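Local coordinates for prolyl endopeptidase (Myxococcus xanthus, PDB 2BKL), which probably cleaves oligopeptides on the carboxyl side of proline, and more weakly of alanine, as a serine peptidase of the S9A family, at residues T40-H45 with A641-E646. Numbering follows the deposited sequence.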
# COMPACT_ATOMS: atom_id res chain seq x y z
N THR A 40 -25.95 -9.96 -1.16
CA THR A 40 -25.89 -11.41 -1.24
C THR A 40 -26.25 -11.88 -2.65
O THR A 40 -25.59 -12.76 -3.20
CB THR A 40 -26.86 -11.98 -0.20
OG1 THR A 40 -26.42 -11.60 1.10
CG2 THR A 40 -26.85 -13.53 -0.23
N ALA A 41 -27.29 -11.30 -3.23
CA ALA A 41 -27.72 -11.67 -4.57
C ALA A 41 -26.70 -11.29 -5.65
O ALA A 41 -26.45 -12.08 -6.57
CB ALA A 41 -29.07 -11.05 -4.88
N GLN A 42 -26.08 -10.13 -5.50
CA GLN A 42 -25.03 -9.73 -6.44
C GLN A 42 -23.83 -10.66 -6.37
O GLN A 42 -23.35 -11.12 -7.39
CB GLN A 42 -24.60 -8.29 -6.22
CG GLN A 42 -25.60 -7.21 -6.67
CD GLN A 42 -25.67 -7.02 -8.15
OE1 GLN A 42 -24.94 -7.64 -8.91
NE2 GLN A 42 -26.59 -6.15 -8.59
N ASN A 43 -23.36 -10.96 -5.17
CA ASN A 43 -22.24 -11.88 -5.01
C ASN A 43 -22.59 -13.28 -5.55
O ASN A 43 -21.77 -13.90 -6.24
CB ASN A 43 -21.77 -11.95 -3.57
CG ASN A 43 -20.64 -12.92 -3.39
OD1 ASN A 43 -19.52 -12.69 -3.85
ND2 ASN A 43 -20.94 -14.07 -2.78
N ALA A 44 -23.80 -13.76 -5.27
CA ALA A 44 -24.20 -15.08 -5.73
C ALA A 44 -24.18 -15.13 -7.25
O ALA A 44 -23.69 -16.09 -7.85
CB ALA A 44 -25.58 -15.45 -5.18
N HIS A 45 -24.67 -14.07 -7.88
CA HIS A 45 -24.67 -13.96 -9.33
C HIS A 45 -23.24 -13.96 -9.89
O HIS A 45 -22.94 -14.65 -10.84
CB HIS A 45 -25.40 -12.70 -9.79
CG HIS A 45 -25.27 -12.44 -11.25
ND1 HIS A 45 -25.95 -13.19 -12.20
CD2 HIS A 45 -24.51 -11.56 -11.94
CE1 HIS A 45 -25.62 -12.75 -13.40
NE2 HIS A 45 -24.75 -11.76 -13.27
N ALA A 641 -21.16 -7.25 -15.91
CA ALA A 641 -20.69 -6.39 -14.80
C ALA A 641 -21.02 -7.13 -13.52
O ALA A 641 -22.19 -7.34 -13.22
CB ALA A 641 -21.36 -5.03 -14.85
N LEU A 642 -20.00 -7.58 -12.79
CA LEU A 642 -20.13 -8.48 -11.66
C LEU A 642 -19.60 -7.86 -10.41
O LEU A 642 -18.55 -7.22 -10.46
CB LEU A 642 -19.38 -9.79 -11.95
CG LEU A 642 -19.77 -10.55 -13.22
CD1 LEU A 642 -18.87 -11.73 -13.46
CD2 LEU A 642 -21.20 -11.00 -13.18
N LEU A 643 -20.29 -8.06 -9.29
CA LEU A 643 -19.81 -7.65 -7.99
C LEU A 643 -19.49 -8.90 -7.16
O LEU A 643 -20.38 -9.60 -6.71
CB LEU A 643 -20.87 -6.78 -7.28
CG LEU A 643 -20.53 -6.36 -5.84
CD1 LEU A 643 -19.32 -5.45 -5.78
CD2 LEU A 643 -21.72 -5.66 -5.18
N ARG A 644 -18.21 -9.17 -6.98
CA ARG A 644 -17.72 -10.27 -6.17
C ARG A 644 -17.32 -9.76 -4.78
O ARG A 644 -16.45 -8.89 -4.70
CB ARG A 644 -16.52 -10.85 -6.86
CG ARG A 644 -15.94 -12.11 -6.22
CD ARG A 644 -14.55 -12.41 -6.76
NE ARG A 644 -14.01 -13.68 -6.32
CZ ARG A 644 -13.39 -13.90 -5.17
NH1 ARG A 644 -13.22 -12.96 -4.27
NH2 ARG A 644 -12.95 -15.12 -4.91
N ILE A 645 -17.91 -10.28 -3.71
CA ILE A 645 -17.63 -9.80 -2.38
C ILE A 645 -16.85 -10.85 -1.61
O ILE A 645 -17.36 -11.94 -1.34
CB ILE A 645 -18.92 -9.40 -1.65
CG1 ILE A 645 -19.76 -8.40 -2.49
CG2 ILE A 645 -18.61 -8.86 -0.24
CD1 ILE A 645 -21.17 -8.10 -1.89
N GLU A 646 -15.61 -10.54 -1.27
CA GLU A 646 -14.80 -11.48 -0.52
C GLU A 646 -15.23 -11.48 0.93
O GLU A 646 -15.38 -10.42 1.53
CB GLU A 646 -13.33 -11.07 -0.63
CG GLU A 646 -12.32 -11.97 0.05
CD GLU A 646 -11.88 -13.15 -0.79
OE1 GLU A 646 -11.57 -12.97 -1.99
OE2 GLU A 646 -11.75 -14.26 -0.20
O HOH W 1 -22.85 -9.38 -9.54
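N43 reaches from helix 40-45 to the edge of strand 641-646 and accepts a hydrogen bond from the backbone of I645, with I645 N 2.9 Å from N43 OD1. The bond is nearly straight at the hydrogen (168°), although the donor sits 34° out of the amide's carbonyl plane. With CG anti to the backbone N (chi1 179°), the amide is carried out to the strand's edge; asparagine suits the place because its short side chain offers a carbonyl much as a neighbouring strand would. R47, one turn on, also donates to OD1, giving this oxygen two bonds, and donates to the carbonyl of I645 as well. A leucine in place of N43 would probably leave I645 N and R47 NE without their shared acceptor. The CA of N43 adds a C-H...O contact to L643 O, at 3.4 Å.

L643 sets out toward the helix at its CB, and its CD2 packs 4.0 Å from CB of Q42; leucine suits this buried place, where it also touches W38, A624 and V628. Beyond its CB Q42 turns polar: a water bonded to Q42 O, Q42 OE1 and L643 N joins helix to strand, while Q42 NE2 is held by Q632. At the strand's start, the nonpolar methyl CD2 of L642 packs 3.6 Å from CD2 of the H45 ring, whose flat imidazole also meets Y3.

Strand 641-646 pairs in parallel with 607-613 and is the outermost strand of the central alpha/beta-hydrolase sheet; segment 40-45, from the N-terminal region, crosses that edge at 106° to segment 641-646, and its helix serves I645 directly and L643 through water, in place of a further strand.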